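Local structure of capsid protein (Bocavirus gorilla/GBoV1/2009, 7LNK) at residues G37-T42 and N430-L435; E199-R202 and S206-F209. The protein forms, as 60 copies of one chain, the T=1 icosahedral capsid of gorilla bocavirus 1, a parvovirus. All coordinates share one frame; numbering follows the deposited sequence.

Interaction 1: G37-T42 and N430-L435; sequences GHLYKT and NADSYL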
loop_
_atom_site.group_PDB
_atom_site.type_symbol
_atom_site.label_atom_id
_atom_site.label_comp_id
_atom_site.label_asym_id
_atom_site.label_seq_id
_atom_site.Cartn_x
_atom_site.Cartn_y
_atom_site.Cartn_z
ATOM N N GLY A 37 43.666 96.394 -36.375
ATOM C CA GLY A 37 42.755 96.999 -35.428
ATOM C C GLY A 37 41.372 96.387 -35.462
ATOM O O GLY A 37 40.376 97.109 -35.415
ATOM N N HIS A 38 41.305 95.058 -35.545
ATOM C CA HIS A 38 40.050 94.304 -35.515
ATOM C C HIS A 38 39.180 94.567 -36.737
ATOM O O HIS A 38 37.958 94.436 -36.681
ATOM C CB HIS A 38 39.255 94.595 -34.242
ATOM C CG HIS A 38 39.966 94.233 -32.981
ATOM N ND1 HIS A 38 40.198 92.929 -32.608
ATOM C CD2 HIS A 38 40.478 95.004 -31.997
ATOM C CE1 HIS A 38 40.831 92.913 -31.451
ATOM N NE2 HIS A 38 41.013 94.159 -31.060
ATOM N N LEU A 39 39.796 94.924 -37.855
ATOM C CA LEU A 39 39.059 95.178 -39.082
ATOM C C LEU A 39 39.430 94.171 -40.156
ATOM O O LEU A 39 40.550 93.665 -40.198
ATOM C CB LEU A 39 39.313 96.588 -39.636
ATOM C CG LEU A 39 38.463 97.769 -39.177
ATOM C CD1 LEU A 39 37.012 97.444 -39.383
ATOM C CD2 LEU A 39 38.700 98.098 -37.744
ATOM N N TYR A 40 38.467 93.883 -41.019
ATOM C CA TYR A 40 38.728 93.331 -42.338
ATOM C C TYR A 40 38.938 94.474 -43.315
ATOM O O TYR A 40 38.191 95.453 -43.296
ATOM C CB TYR A 40 37.578 92.446 -42.802
ATOM C CG TYR A 40 37.489 91.116 -42.113
ATOM C CD1 TYR A 40 38.088 90.003 -42.658
ATOM C CD2 TYR A 40 36.850 90.980 -40.906
ATOM C CE1 TYR A 40 38.011 88.791 -42.044
ATOM C CE2 TYR A 40 36.776 89.768 -40.280
ATOM C CZ TYR A 40 37.359 88.677 -40.852
ATOM O OH TYR A 40 37.294 87.456 -40.235
ATOM N N LYS A 41 39.956 94.348 -44.153
ATOM C CA LYS A 41 40.317 95.376 -45.112
ATOM C C LYS A 41 40.722 94.709 -46.413
ATOM O O LYS A 41 41.282 93.614 -46.410
ATOM C CB LYS A 41 41.473 96.224 -44.610
ATOM C CG LYS A 41 41.188 97.018 -43.373
ATOM C CD LYS A 41 42.444 97.704 -42.920
ATOM C CE LYS A 41 42.216 98.512 -41.678
ATOM N NZ LYS A 41 43.483 99.123 -41.216
ATOM N N THR A 42 40.433 95.367 -47.523
ATOM C CA THR A 42 40.855 94.894 -48.835
ATOM C C THR A 42 41.822 95.918 -49.415
ATOM O O THR A 42 41.415 97.016 -49.790
ATOM C CB THR A 42 39.660 94.678 -49.754
ATOM O OG1 THR A 42 38.766 93.738 -49.157
ATOM C CG2 THR A 42 40.122 94.109 -51.071
ATOM N N ASN A 430 31.891 108.121 -30.336
ATOM C CA ASN A 430 31.507 107.007 -31.200
ATOM C C ASN A 430 32.679 106.548 -32.062
ATOM O O ASN A 430 32.499 105.949 -33.125
ATOM C CB ASN A 430 30.294 107.366 -32.067
ATOM C CG ASN A 430 29.671 106.156 -32.732
ATOM O OD1 ASN A 430 29.705 105.050 -32.194
ATOM N ND2 ASN A 430 29.108 106.358 -33.915
ATOM N N ALA A 431 33.893 106.824 -31.604
ATOM C CA ALA A 431 35.074 106.258 -32.224
ATOM C C ALA A 431 35.121 104.763 -31.960
ATOM O O ALA A 431 34.469 104.246 -31.050
ATOM C CB ALA A 431 36.342 106.924 -31.693
ATOM N N ASP A 432 35.895 104.059 -32.774
ATOM C CA ASP A 432 36.095 102.632 -32.561
ATOM C C ASP A 432 37.339 102.507 -31.697
ATOM O O ASP A 432 38.456 102.759 -32.151
ATOM C CB ASP A 432 36.244 101.904 -33.888
ATOM C CG ASP A 432 36.340 100.407 -33.725
ATOM O OD1 ASP A 432 36.234 99.919 -32.583
ATOM O OD2 ASP A 432 36.525 99.715 -34.747
ATOM N N SER A 433 37.142 102.102 -30.450
ATOM C CA SER A 433 38.198 102.076 -29.455
ATOM C C SER A 433 38.190 100.722 -28.777
ATOM O O SER A 433 37.162 100.288 -28.254
ATOM C CB SER A 433 38.019 103.186 -28.422
ATOM O OG SER A 433 38.156 104.460 -29.018
ATOM N N TYR A 434 39.333 100.058 -28.801
ATOM C CA TYR A 434 39.468 98.743 -28.216
ATOM C C TYR A 434 40.642 98.756 -27.258
ATOM O O TYR A 434 41.509 99.628 -27.313
ATOM C CB TYR A 434 39.633 97.673 -29.302
ATOM C CG TYR A 434 40.794 97.920 -30.228
ATOM C CD1 TYR A 434 42.059 97.448 -29.935
ATOM C CD2 TYR A 434 40.618 98.629 -31.403
ATOM C CE1 TYR A 434 43.109 97.681 -30.774
ATOM C CE2 TYR A 434 41.664 98.863 -32.249
ATOM C CZ TYR A 434 42.907 98.387 -31.934
ATOM O OH TYR A 434 43.958 98.622 -32.783
ATOM N N LEU A 435 40.643 97.782 -26.367
ATOM C CA LEU A 435 41.704 97.670 -25.384
ATOM C C LEU A 435 42.868 96.913 -26.002
ATOM O O LEU A 435 42.670 95.900 -26.673
ATOM C CB LEU A 435 41.177 96.947 -24.153
ATOM C CG LEU A 435 42.093 96.822 -22.957
ATOM C CD1 LEU A 435 42.333 98.220 -22.460
ATOM C CD2 LEU A 435 41.438 95.985 -21.896
#

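Interaction 2: E199-R202 and S206-F209; sequences EVLR and SSEF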
loop_
_atom_site.group_PDB
_atom_site.type_symbol
_atom_site.label_atom_id
_atom_site.label_comp_id
_atom_site.label_asym_id
_atom_site.label_seq_id
_atom_site.Cartn_x
_atom_site.Cartn_y
_atom_site.Cartn_z
ATOM N N GLU A 199 35.920 78.638 -31.014
ATOM C CA GLU A 199 36.111 78.636 -29.576
ATOM C C GLU A 199 36.702 79.945 -29.088
ATOM O O GLU A 199 37.525 80.569 -29.756
ATOM C CB GLU A 199 37.022 77.489 -29.162
ATOM C CG GLU A 199 36.414 76.140 -29.393
ATOM C CD GLU A 199 37.354 75.022 -29.047
ATOM O OE1 GLU A 199 38.544 75.306 -28.807
ATOM O OE2 GLU A 199 36.905 73.859 -29.015
ATOM N N VAL A 200 36.267 80.352 -27.902
ATOM C CA VAL A 200 36.847 81.474 -27.183
ATOM C C VAL A 200 37.379 80.926 -25.874
ATOM O O VAL A 200 36.640 80.278 -25.127
ATOM C CB VAL A 200 35.827 82.590 -26.934
ATOM C CG1 VAL A 200 36.464 83.706 -26.143
ATOM C CG2 VAL A 200 35.286 83.094 -28.237
ATOM N N LEU A 201 38.652 81.168 -25.602
ATOM C CA LEU A 201 39.300 80.616 -24.429
ATOM C C LEU A 201 39.828 81.731 -23.546
ATOM O O LEU A 201 40.266 82.772 -24.031
ATOM C CB LEU A 201 40.463 79.700 -24.805
ATOM C CG LEU A 201 40.197 78.454 -25.637
ATOM C CD1 LEU A 201 41.508 77.772 -25.902
ATOM C CD2 LEU A 201 39.227 77.518 -24.969
ATOM N N ARG A 202 39.792 81.493 -22.242
ATOM C CA ARG A 202 40.505 82.316 -21.284
ATOM C C ARG A 202 41.755 81.575 -20.818
ATOM O O ARG A 202 42.049 80.468 -21.264
ATOM C CB ARG A 202 39.594 82.701 -20.124
ATOM C CG ARG A 202 38.493 83.647 -20.523
ATOM C CD ARG A 202 37.662 84.061 -19.349
ATOM N NE ARG A 202 36.616 84.988 -19.752
ATOM C CZ ARG A 202 35.671 85.447 -18.941
ATOM N NH1 ARG A 202 35.639 85.063 -17.679
ATOM N NH2 ARG A 202 34.768 86.295 -19.394
ATOM N N SER A 206 42.052 75.583 -22.658
ATOM C CA SER A 206 42.959 75.069 -23.672
ATOM C C SER A 206 42.137 74.412 -24.767
ATOM O O SER A 206 40.961 74.098 -24.579
ATOM C CB SER A 206 43.965 74.079 -23.083
ATOM O OG SER A 206 43.319 72.934 -22.573
ATOM N N SER A 207 42.767 74.214 -25.917
ATOM C CA SER A 207 42.128 73.541 -27.034
ATOM C C SER A 207 43.129 72.615 -27.701
ATOM O O SER A 207 44.337 72.839 -27.637
ATOM C CB SER A 207 41.573 74.541 -28.048
ATOM O OG SER A 207 42.610 75.312 -28.617
ATOM N N GLU A 208 42.618 71.566 -28.334
ATOM C CA GLU A 208 43.458 70.618 -29.044
ATOM C C GLU A 208 42.783 70.199 -30.336
ATOM O O GLU A 208 41.556 70.219 -30.442
ATOM C CB GLU A 208 43.765 69.387 -28.198
ATOM C CG GLU A 208 42.566 68.561 -27.853
ATOM C CD GLU A 208 42.905 67.432 -26.915
ATOM O OE1 GLU A 208 44.101 67.107 -26.790
ATOM O OE2 GLU A 208 41.976 66.865 -26.305
ATOM N N PHE A 209 43.595 69.819 -31.313
ATOM C CA PHE A 209 43.131 69.498 -32.650
ATOM C C PHE A 209 43.868 68.268 -33.146
ATOM O O PHE A 209 45.090 68.181 -33.026
ATOM C CB PHE A 209 43.381 70.661 -33.598
ATOM C CG PHE A 209 42.712 71.920 -33.179
ATOM C CD1 PHE A 209 41.400 72.162 -33.502
ATOM C CD2 PHE A 209 43.392 72.851 -32.427
ATOM C CE1 PHE A 209 40.788 73.314 -33.100
ATOM C CE2 PHE A 209 42.780 74.006 -32.026
ATOM C CZ PHE A 209 41.478 74.237 -32.365
#

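Interaction 1: G37-T42 and N430-L435
H38 turns the edge of its imidazole onto one face of the Y434 ring, making a T-shaped (edge-to-face) pair with centroids 4.6 Å apart and planes at 88°. The leading atom is H38 CD2, 3.4 Å from Y434 CG and displaced toward the rim of the phenol; H38 NE2 follows beside it, 3.6 Å from Y434 CD1. Histidine suits this buried place because its small flat ring offers an edge of carbon and nitrogen to the tyrosine face. Y434 takes the less common first torsion, its CG between the backbone N and the carbonyl carbon (chi1 57°), which turns the ring face to the histidine and carries the hydroxyl on to G37. There Y434 OH lies 3.3 Å from G37 CA. Glycine suits this place because its backbone has positive phi. A flat, broad tyrosine can thus serve two successive residues, its face for one and its far end for the other. Beside this pair, L39 CD2 and D432 OD2 approach from opposite directions to 4.0 Å, a marginal contact; the carboxylate's main partner is K422, met in a salt bridge through OD1. H38 also rests on K422, and Y434 on I34. At the surface of the parvovirus jelly roll, the BC loop leading into strand 41-45 here meets the HI loop between strands 415-420 and 437-453, while L39 and L435 pack against another subunit.

Interaction 2: E199-R202 and S206-F209
L201 lays its isobutyl group over the backbone of S206 and S207; both methyls lie over one face of the S206 peptide, CD1 above the carbonyl carbon and CD2 toward the oxygen. Its CD1 stands 3.6 Å from S206 C and also reaches the S207 side chain, 3.8 Å from OG; its CD2 lies 3.9 Å from S206 O. With CG anti to the carbonyl carbon (chi1 -61°) and the chain then continuing extended, the forked end is carried across to the other strand. A branched aliphatic residue fits here because it is buried, and L101 and I125 of the same chain supply further hydrophobic neighbours. Two residues earlier, E199 points the same way but ends in a carboxylate at the exposed margin. Its extended chain brings OE1 to 3.2 Å from S207 CB, whereas S207 OG is 4.1 Å away, so the acid meets the serine through its methylene and no hydrogen bond joins them. S207 is small enough to sit beneath both E199 and L201. The alternation of a strand sorts the rest: V200 and R202 face the other way, and R202 bonds through NH1 to the carbonyl of V4 in a second subunit.

No backbone hydrogen bond links the two segments, whose nearest CA atoms, those of L201 and S206, are 6.7 Å apart. Each is instead paired with a different strand, 199-201 with 123-128 and 207-223 with 86-108. Side chains meeting between strands of separate sheets, next to a short connection, are what the eight-stranded jelly roll of parvovirus capsids presents where its strand F (199-201) turns over into strand G (207-223), bridging the CHEF and BIDG sheets.

In the fold
From the N terminus, the chain runs through strand 21-33, the B strand of the jelly roll, and into the loop holding 37-42. Interaction 1 does not close until 387 intervening residues have passed, when the HI loop containing 430-435 comes back to that BC loop just before strand 437-453. Strands C to H and the long insertions between them lie inside this span. Interaction 2 is nested within it without crossing, closing the short turn between strands F and G, with three residues between its segments. The centres of interactions 1 and 2 are about 24 Å apart, and the two do not touch. One joins surface loops, the other the two core sheets, and both lie beside another subunit.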